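Local structure of methyltransferase (Thermus thermophilus, 3TMA) at residues T26-L34 / H335-G343. The protein transfers a methyl group from S-adenosyl-L-methionine to the N2 of guanosine 6 in tRNA(Phe), using a Rossmann-fold catalytic domain fused to an N-terminal THUMP domain. Numbering follows the deposited sequence.
Sequences THPGLEDLL and HARVVEQGG
The type II turn His27-Leu30, which leads into helix 31-41 of the N-terminal half, meets the end of edge strand 331-338 of the methyltransferase sheet and the chain just beyond it, and Arg337 forms a salt bridge with Asp32. Its guanidinium takes Asp32 end-on: NH2 lies 2.7 Å from Asp32 OD1, which sits 7° out of the guanidinium plane and offers its syn lone pair, while NH1 reaches Asp32 OD2 at 2.9 Å. The same NH2 also bonds to Gly29 O (2.8 Å), so three bonds to two residues fix the group's rotation; the chain bends at chi3 (60°) on its way there. Further along, Glu340 N donates a fairly straight bond to Pro28 O (2.9 Å, 164° at the hydrogen). Val339 CG2 packs against Leu30 CD2 at 3.7 Å, the two side chains crossing at about a right angle, and Glu340 CB lies alongside the Pro28 ring. His27 ND1 bonds only weakly to Glu340 O, its NE2 being held by Thr188 OG1. Glu31 OE2, just after the turn, accepts Gly29 N at 3.0 Å, tying turn to helix. The Gln341 side chain is about 5 Å from that of Asn279, which probably binds S-adenosyl-L-methionine, consistent with an interdomain interface beside the cofactor pocket of a THUMP-Rossmann-fold methyltransferase.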
# COMPACT_ATOMS: atom_id res chain seq x y z
N THR A 26 5.53 -0.43 -2.03
CA THR A 26 4.11 -0.06 -2.01
C THR A 26 3.50 -0.68 -3.29
O THR A 26 4.21 -1.37 -4.03
CB THR A 26 3.97 1.50 -1.98
OG1 THR A 26 2.60 1.88 -1.80
CG2 THR A 26 4.56 2.18 -3.28
N HIS A 27 2.23 -0.41 -3.61
CA HIS A 27 1.73 -0.81 -4.95
C HIS A 27 2.42 -0.02 -6.06
O HIS A 27 2.50 1.19 -5.99
CB HIS A 27 0.21 -0.61 -5.05
CG HIS A 27 -0.56 -1.33 -3.98
ND1 HIS A 27 -1.11 -2.58 -4.17
CD2 HIS A 27 -0.87 -0.97 -2.71
CE1 HIS A 27 -1.73 -2.96 -3.06
NE2 HIS A 27 -1.61 -2.00 -2.16
N PRO A 28 2.87 -0.69 -7.13
CA PRO A 28 3.31 0.09 -8.29
C PRO A 28 2.28 1.13 -8.68
O PRO A 28 1.06 0.83 -8.71
CB PRO A 28 3.44 -0.98 -9.41
CG PRO A 28 3.95 -2.24 -8.59
CD PRO A 28 3.08 -2.15 -7.31
N GLY A 29 2.75 2.36 -8.95
CA GLY A 29 1.83 3.49 -9.21
C GLY A 29 1.65 4.45 -8.04
O GLY A 29 1.08 5.54 -8.20
N LEU A 30 2.05 4.03 -6.85
CA LEU A 30 1.91 4.88 -5.65
C LEU A 30 3.28 5.41 -5.15
O LEU A 30 3.36 5.92 -4.03
CB LEU A 30 1.24 4.08 -4.52
CG LEU A 30 -0.17 3.48 -4.74
CD1 LEU A 30 -0.68 2.80 -3.42
CD2 LEU A 30 -1.18 4.56 -5.18
N GLU A 31 4.35 5.27 -5.93
CA GLU A 31 5.71 5.70 -5.47
C GLU A 31 5.77 7.16 -5.06
O GLU A 31 6.42 7.48 -4.06
CB GLU A 31 6.76 5.48 -6.57
CG GLU A 31 6.86 4.05 -7.05
CD GLU A 31 5.79 3.72 -8.15
OE1 GLU A 31 5.03 4.62 -8.58
OE2 GLU A 31 5.72 2.55 -8.55
N ASP A 32 5.16 8.04 -5.87
CA ASP A 32 5.20 9.46 -5.57
C ASP A 32 4.57 9.80 -4.21
O ASP A 32 5.11 10.62 -3.48
CB ASP A 32 4.59 10.32 -6.68
CG ASP A 32 3.16 9.91 -7.05
OD1 ASP A 32 2.61 8.89 -6.52
OD2 ASP A 32 2.61 10.60 -7.93
N LEU A 33 3.51 9.15 -3.82
CA LEU A 33 2.87 9.33 -2.51
C LEU A 33 3.74 8.73 -1.37
O LEU A 33 3.82 9.29 -0.29
CB LEU A 33 1.48 8.68 -2.49
CG LEU A 33 0.38 9.24 -3.41
CD1 LEU A 33 0.87 9.30 -4.87
CD2 LEU A 33 -0.84 8.34 -3.32
N LEU A 34 4.26 7.59 -1.63
CA LEU A 34 5.15 7.01 -0.63
C LEU A 34 6.36 7.90 -0.42
O LEU A 34 6.83 8.09 0.72
CB LEU A 34 5.61 5.62 -1.11
CG LEU A 34 6.63 4.97 -0.16
CD1 LEU A 34 6.06 4.79 1.24
CD2 LEU A 34 7.08 3.63 -0.73
N HIS A 335 -7.55 14.13 -12.20
CA HIS A 335 -6.36 13.26 -12.24
C HIS A 335 -6.79 11.84 -12.56
O HIS A 335 -7.83 11.38 -12.10
CB HIS A 335 -5.61 13.21 -10.85
CG HIS A 335 -5.22 14.55 -10.32
ND1 HIS A 335 -4.18 15.30 -10.84
CD2 HIS A 335 -5.76 15.31 -9.32
CE1 HIS A 335 -4.09 16.45 -10.19
NE2 HIS A 335 -5.04 16.48 -9.26
N ALA A 336 -5.90 11.10 -13.20
CA ALA A 336 -6.11 9.69 -13.40
C ALA A 336 -4.73 9.07 -13.32
O ALA A 336 -3.74 9.67 -13.78
CB ALA A 336 -6.74 9.42 -14.80
N ARG A 337 -4.63 7.91 -12.67
CA ARG A 337 -3.38 7.18 -12.70
C ARG A 337 -3.65 5.69 -12.68
O ARG A 337 -4.74 5.24 -12.27
CB ARG A 337 -2.52 7.56 -11.48
CG ARG A 337 -3.13 7.12 -10.15
CD ARG A 337 -2.10 7.31 -8.98
NE ARG A 337 -1.71 8.72 -8.84
CZ ARG A 337 -0.53 9.12 -8.33
NH1 ARG A 337 -0.22 10.42 -8.28
NH2 ARG A 337 0.34 8.23 -7.87
N VAL A 338 -2.64 4.91 -13.04
CA VAL A 338 -2.75 3.48 -13.04
C VAL A 338 -2.09 2.95 -11.75
O VAL A 338 -1.01 3.43 -11.35
CB VAL A 338 -2.05 2.89 -14.26
CG1 VAL A 338 -2.12 1.38 -14.19
CG2 VAL A 338 -2.77 3.42 -15.54
N VAL A 339 -2.70 1.97 -11.09
CA VAL A 339 -2.08 1.42 -9.84
C VAL A 339 -2.20 -0.10 -9.89
O VAL A 339 -3.21 -0.62 -10.42
CB VAL A 339 -2.80 1.95 -8.58
CG1 VAL A 339 -2.25 1.27 -7.27
CG2 VAL A 339 -2.58 3.48 -8.46
N GLU A 340 -1.19 -0.83 -9.39
CA GLU A 340 -1.27 -2.28 -9.40
C GLU A 340 -1.92 -2.76 -8.13
O GLU A 340 -1.44 -2.43 -7.04
CB GLU A 340 0.10 -2.97 -9.56
CG GLU A 340 0.01 -4.55 -9.44
CD GLU A 340 0.04 -5.11 -7.96
OE1 GLU A 340 0.19 -4.32 -7.00
OE2 GLU A 340 -0.06 -6.34 -7.76
N GLN A 341 -2.94 -3.60 -8.27
CA GLN A 341 -3.63 -4.18 -7.12
C GLN A 341 -4.01 -5.65 -7.38
O GLN A 341 -4.72 -5.97 -8.35
CB GLN A 341 -4.90 -3.39 -6.79
CG GLN A 341 -5.84 -4.11 -5.80
CD GLN A 341 -7.22 -3.47 -5.68
OE1 GLN A 341 -7.76 -2.86 -6.61
NE2 GLN A 341 -7.79 -3.61 -4.50
N GLY A 342 -3.49 -6.54 -6.55
CA GLY A 342 -3.74 -7.98 -6.66
C GLY A 342 -3.38 -8.56 -8.03
O GLY A 342 -4.12 -9.36 -8.55
N GLY A 343 -2.28 -8.11 -8.62
CA GLY A 343 -1.88 -8.60 -9.95
C GLY A 343 -2.55 -7.94 -11.17
O GLY A 343 -2.18 -8.26 -12.29